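Local atomic coordinates of phosphonate monoester hydrolase (PDB entry 4UPK), a protein that belongs to the sulfatase branch of the alkaline phosphatase superfamily of hydrolases, built on an alpha/beta fold around a central sheet. Residues V190-A195 with N202-Y207; H243-A248 with F292-P297. All coordinates share one frame; numbering follows the deposited sequence.

Interaction 1 of 2, residues V190-A195 with N202-Y207; sequences VPRPDA and NGPAMY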
loop_
_atom_site.group_PDB
_atom_site.type_symbol
_atom_site.label_atom_id
_atom_site.label_comp_id
_atom_site.label_asym_id
_atom_site.label_seq_id
_atom_site.Cartn_x
_atom_site.Cartn_y
_atom_site.Cartn_z
ATOM N N VAL A 190 12.908 -26.385 34.850
ATOM C CA VAL A 190 13.359 -27.645 35.446
ATOM C C VAL A 190 12.826 -27.718 36.899
ATOM O O VAL A 190 13.098 -26.802 37.682
ATOM C CB VAL A 190 14.908 -27.822 35.357
ATOM C CG1 VAL A 190 15.366 -29.118 36.018
ATOM C CG2 VAL A 190 15.391 -27.765 33.906
ATOM N N PRO A 191 12.035 -28.763 37.253
ATOM C CA PRO A 191 11.542 -28.884 38.630
ATOM C C PRO A 191 12.693 -29.120 39.606
ATOM O O PRO A 191 13.674 -29.801 39.267
ATOM C CB PRO A 191 10.618 -30.113 38.570
ATOM C CG PRO A 191 10.325 -30.332 37.117
ATOM C CD PRO A 191 11.594 -29.913 36.441
ATOM N N ARG A 192 12.603 -28.518 40.788
ATOM C CA ARG A 192 13.621 -28.650 41.832
ATOM C C ARG A 192 13.836 -30.131 42.165
ATOM O O ARG A 192 12.875 -30.831 42.496
ATOM C CB ARG A 192 13.195 -27.889 43.093
ATOM C CG ARG A 192 14.309 -27.545 44.068
ATOM C CD ARG A 192 13.784 -26.610 45.156
ATOM N NE ARG A 192 13.272 -25.325 44.639
ATOM C CZ ARG A 192 12.650 -24.407 45.380
ATOM N NH1 ARG A 192 12.441 -24.617 46.675
ATOM N NH2 ARG A 192 12.233 -23.276 44.829
ATOM N N PRO A 193 15.083 -30.631 42.029
ATOM C CA PRO A 193 15.339 -32.029 42.399
ATOM C C PRO A 193 15.377 -32.182 43.931
ATOM O O PRO A 193 15.375 -31.176 44.651
ATOM C CB PRO A 193 16.707 -32.318 41.762
ATOM C CG PRO A 193 17.404 -30.997 41.722
ATOM C CD PRO A 193 16.333 -29.922 41.655
ATOM N N ASP A 194 15.434 -33.430 44.427
ATOM C CA ASP A 194 15.534 -33.725 45.855
ATOM C C ASP A 194 16.837 -33.181 46.439
ATOM O O ASP A 194 17.730 -32.791 45.680
ATOM C CB ASP A 194 15.407 -35.238 46.110
ATOM C CG ASP A 194 14.029 -35.816 45.819
ATOM O OD1 ASP A 194 13.125 -35.041 45.406
ATOM O OD2 ASP A 194 13.850 -37.039 46.000
ATOM N N ALA A 195 16.940 -33.141 47.797
ATOM C CA ALA A 195 18.122 -32.666 48.534
ATOM C C ALA A 195 19.400 -33.340 48.035
ATOM O O ALA A 195 20.405 -32.661 47.846
ATOM C CB ALA A 195 17.950 -32.906 50.023
ATOM N N ASN A 202 7.459 -33.969 39.986
ATOM C CA ASN A 202 6.581 -32.918 40.515
ATOM C C ASN A 202 7.297 -32.055 41.553
ATOM O O ASN A 202 6.672 -31.541 42.492
ATOM C CB ASN A 202 5.241 -33.474 41.026
ATOM C CG ASN A 202 5.341 -34.498 42.119
ATOM O OD1 ASN A 202 6.435 -34.915 42.531
ATOM N ND2 ASN A 202 4.175 -34.914 42.615
ATOM N N GLY A 203 8.606 -31.884 41.351
ATOM C CA GLY A 203 9.438 -31.023 42.178
ATOM C C GLY A 203 8.956 -29.586 42.034
ATOM O O GLY A 203 8.441 -29.207 40.974
ATOM N N PRO A 204 9.015 -28.775 43.103
ATOM C CA PRO A 204 8.560 -27.370 42.974
ATOM C C PRO A 204 9.393 -26.564 41.957
ATOM O O PRO A 204 10.555 -26.876 41.728
ATOM C CB PRO A 204 8.703 -26.818 44.400
ATOM C CG PRO A 204 9.751 -27.657 45.032
ATOM C CD PRO A 204 9.584 -29.043 44.441
ATOM N N ALA A 205 8.806 -25.555 41.325
ATOM C CA ALA A 205 9.546 -24.723 40.375
ATOM C C ALA A 205 10.663 -23.945 41.095
ATOM O O ALA A 205 10.570 -23.722 42.301
ATOM C CB ALA A 205 8.599 -23.767 39.666
ATOM N N MET A 206 11.727 -23.575 40.353
ATOM C CA MET A 206 12.902 -22.795 40.796
ATOM C C MET A 206 12.446 -21.476 41.458
ATOM O O MET A 206 13.030 -21.030 42.443
ATOM C CB MET A 206 13.820 -22.507 39.569
ATOM C CG MET A 206 14.886 -21.396 39.776
ATOM S SD MET A 206 15.317 -20.451 38.258
ATOM C CE MET A 206 13.913 -19.356 38.160
ATOM N N TYR A 207 11.395 -20.866 40.893
ATOM C CA TYR A 207 10.807 -19.603 41.343
ATOM C C TYR A 207 9.667 -19.821 42.343
ATOM O O TYR A 207 8.925 -20.807 42.248
ATOM C CB TYR A 207 10.333 -18.761 40.126
ATOM C CG TYR A 207 9.580 -19.567 39.088
ATOM C CD1 TYR A 207 8.208 -19.792 39.207
ATOM C CD2 TYR A 207 10.240 -20.120 37.990
ATOM C CE1 TYR A 207 7.513 -20.548 38.259
ATOM C CE2 TYR A 207 9.563 -20.909 37.061
ATOM C CZ TYR A 207 8.198 -21.112 37.192
ATOM O OH TYR A 207 7.534 -21.870 36.258
HETATM O O HOH W 1 11.498 -24.593 37.856
#
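Arg-192 lies across the ring of Pro-204 at about a right angle, and its guanidinium reaches on toward the carbonyls of Ala-205 and Met-206. CG stands anti to the backbone N (chi1 -160°) and the chain stays extended until chi3, where a bend of -61° turns the guanidinium along the 202-207 backbone. Pro-204 CG sits over one guanidinium face, 4.0 Å from its plane and displaced to one side of the centre, while the same carbon packs against the aliphatic part of the arginine, 4.0 Å from Arg-192 CB. Met-206 O meets the guanidinium at its edge, near the plane, and takes a weak hydrogen bond from NH2. Arg-192 NH2 also lies 3.1 Å from Ala-205 O, which approaches obliquely.

The backbone bond is firmer: Arg-192 N gives its hydrogen to Pro-204 O at 2.8 Å and 165°. Beside it, Pro-191 CB rests 3.4 Å from Gly-203 O, and Gly-203 CA makes a CA-H...O contact with Arg-192 O. A water joins the two segments further along, donating to Val-190 O and accepting from Met-206 N, 2.7 Å from each.

Both segments belong to one long loop between helix 169-177 and helix 213-224, which folds back on itself here without regular secondary structure. Asn-202 touches Thr-308 and Val-312 of helix 303-333, and Met-206 and Tyr-207 pack on Leu-175 of helix 169-177.

Interaction 2 of 2, residues H243-A248 with F292-P297; sequences HPPLVA and FVLGFP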
loop_
_atom_site.group_PDB
_atom_site.type_symbol
_atom_site.label_atom_id
_atom_site.label_comp_id
_atom_site.label_asym_id
_atom_site.label_seq_id
_atom_site.Cartn_x
_atom_site.Cartn_y
_atom_site.Cartn_z
ATOM N N HIS A 243 0.330 -25.369 30.719
ATOM C CA HIS A 243 0.956 -25.655 29.411
ATOM C C HIS A 243 2.371 -26.182 29.656
ATOM O O HIS A 243 3.020 -25.685 30.584
ATOM C CB HIS A 243 1.053 -24.345 28.589
ATOM C CG HIS A 243 1.419 -24.470 27.140
ATOM N ND1 HIS A 243 2.731 -24.703 26.737
ATOM C CD2 HIS A 243 0.666 -24.237 26.040
ATOM C CE1 HIS A 243 2.705 -24.702 25.410
ATOM N NE2 HIS A 243 1.490 -24.415 24.945
ATOM N N PRO A 244 2.877 -27.159 28.840
ATOM C CA PRO A 244 4.256 -27.639 29.033
ATOM C C PRO A 244 5.296 -26.514 28.841
ATOM O O PRO A 244 4.992 -25.542 28.149
ATOM C CB PRO A 244 4.394 -28.744 27.965
ATOM C CG PRO A 244 3.350 -28.456 26.953
ATOM C CD PRO A 244 2.220 -27.859 27.708
ATOM N N PRO A 245 6.529 -26.593 29.406
ATOM C CA PRO A 245 7.084 -27.653 30.274
ATOM C C PRO A 245 6.388 -27.592 31.616
ATOM O O PRO A 245 6.404 -26.552 32.276
ATOM C CB PRO A 245 8.586 -27.308 30.360
ATOM C CG PRO A 245 8.829 -26.247 29.305
ATOM C CD PRO A 245 7.521 -25.525 29.199
ATOM N N LEU A 246 5.692 -28.684 31.958
ATOM C CA LEU A 246 4.914 -28.823 33.180
ATOM C C LEU A 246 5.750 -28.749 34.452
ATOM O O LEU A 246 6.523 -29.654 34.765
ATOM C CB LEU A 246 4.019 -30.081 33.164
ATOM C CG LEU A 246 2.888 -30.121 32.123
ATOM C CD1 LEU A 246 2.184 -31.467 32.161
ATOM C CD2 LEU A 246 1.870 -28.989 32.359
ATOM N N VAL A 247 5.605 -27.624 35.154
ATOM C CA VAL A 247 6.237 -27.310 36.421
ATOM C C VAL A 247 5.340 -26.301 37.119
ATOM O O VAL A 247 4.837 -25.390 36.469
ATOM C CB VAL A 247 7.743 -26.874 36.301
ATOM C CG1 VAL A 247 7.932 -25.526 35.586
ATOM C CG2 VAL A 247 8.439 -26.904 37.655
ATOM N N ALA A 248 5.108 -26.487 38.431
ATOM C CA ALA A 248 4.272 -25.587 39.221
ATOM C C ALA A 248 5.017 -25.099 40.449
ATOM O O ALA A 248 5.744 -25.889 41.064
ATOM C CB ALA A 248 2.962 -26.269 39.614
ATOM N N PHE A 292 6.758 -33.131 27.464
ATOM C CA PHE A 292 5.901 -32.208 28.224
ATOM C C PHE A 292 6.531 -31.631 29.507
ATOM O O PHE A 292 5.861 -30.897 30.242
ATOM C CB PHE A 292 4.564 -32.901 28.551
ATOM C CG PHE A 292 3.416 -32.511 27.663
ATOM C CD1 PHE A 292 3.517 -32.618 26.282
ATOM C CD2 PHE A 292 2.222 -32.050 28.208
ATOM C CE1 PHE A 292 2.460 -32.232 25.460
ATOM C CE2 PHE A 292 1.161 -31.677 27.383
ATOM C CZ PHE A 292 1.291 -31.761 26.019
ATOM N N VAL A 293 7.814 -31.959 29.764
ATOM C CA VAL A 293 8.585 -31.517 30.936
ATOM C C VAL A 293 10.065 -31.318 30.518
ATOM O O VAL A 293 10.473 -31.868 29.510
ATOM C CB VAL A 293 8.481 -32.512 32.153
ATOM C CG1 VAL A 293 7.091 -32.534 32.775
ATOM C CG2 VAL A 293 8.945 -33.918 31.792
ATOM N N LEU A 294 10.859 -30.567 31.306
ATOM C CA LEU A 294 12.299 -30.351 31.064
ATOM C C LEU A 294 13.148 -30.996 32.174
ATOM O O LEU A 294 12.824 -30.836 33.353
ATOM C CB LEU A 294 12.653 -28.852 30.894
ATOM C CG LEU A 294 12.192 -28.158 29.585
ATOM C CD1 LEU A 294 12.717 -26.728 29.518
ATOM C CD2 LEU A 294 12.658 -28.912 28.314
ATOM N N GLY A 295 14.178 -31.759 31.781
ATOM C CA GLY A 295 15.102 -32.436 32.695
ATOM C C GLY A 295 14.927 -33.940 32.853
ATOM O O GLY A 295 15.588 -34.554 33.705
ATOM N N PHE A 296 14.013 -34.539 32.052
ATOM C CA PHE A 296 13.649 -35.968 32.052
ATOM C C PHE A 296 13.624 -36.491 30.582
ATOM O O PHE A 296 12.544 -36.659 30.003
ATOM C CB PHE A 296 12.283 -36.175 32.756
ATOM C CG PHE A 296 12.208 -35.562 34.136
ATOM C CD1 PHE A 296 11.871 -34.218 34.305
ATOM C CD2 PHE A 296 12.495 -36.320 35.268
ATOM C CE1 PHE A 296 11.856 -33.640 35.577
ATOM C CE2 PHE A 296 12.447 -35.746 36.541
ATOM C CZ PHE A 296 12.140 -34.410 36.685
ATOM N N PRO A 297 14.816 -36.686 29.940
ATOM C CA PRO A 297 14.815 -37.104 28.531
ATOM C C PRO A 297 14.386 -38.549 28.293
ATOM O O PRO A 297 13.850 -38.847 27.227
ATOM C CB PRO A 297 16.255 -36.837 28.078
ATOM C CG PRO A 297 17.080 -36.952 29.315
ATOM C CD PRO A 297 16.203 -36.528 30.464
HETATM O O HOH W 2 9.336 -28.996 33.316
#
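Pro-244 lays its ring over one face of Phe-292 in a CH-pi contact: CG stands 3.8 Å from the ring centroid and only 7° off the normal. Further apolar contacts flank this CH-pi pair. Leu-246 runs alongside Phe-292 and brings CD1 to the ring edge, 4.0 Å from Phe-292 CD2. Leu-246 CB also meets Val-293 CG1. Pro-245, after a cis peptide bond, lies side by side with Leu-294, with Pro-245 CB 3.8 Å from Leu-294 CG.

Among polar contacts, Leu-246 N donates a nearly straight bond to Phe-292 O, 2.8 Å long at 176°; Pro-245 CA adds a CA-H...O contact to the same oxygen. A water donates to Leu-246 O and accepts from Leu-294 N. Within its own segment, His-243 ND1 donates to Pro-244 O, 2.8 Å away, in the carbonyl plane and on a lone pair. Leu-246 and Phe-292 both touch Leu-309 of helix 303-333, and Trp-358 meets Phe-292 edge-to-face.

Two prolines cannot donate backbone hydrogens, and the contact divides its chemistry accordingly: their rings supply apolar surface, Leu-246 supplies the direct backbone bond, and the water links the two backbones further on.

The two contacts are neighbours, with centres about 11 Å apart on the same side of the chain's centre, and both are partly buried. Interaction 1 is the more peripheral, its centre about 28 Å from the centre of the chain, and includes an exposed arginine. The centre of interaction 2 lies about 19 Å from the centre of the chain, and none of its touching residues is exposed. Accordingly, the outer contact uses a guanidinium and carbonyl oxygens, the inner one mostly rings and aliphatic side chains. Each adds a bridging water. Ala-205 N probably hydrogen-bonds to Ala-248 O, joining 202-207 to 243-248, while Pro-191 packs on Leu-294. Segments of both also touch helix 303-333.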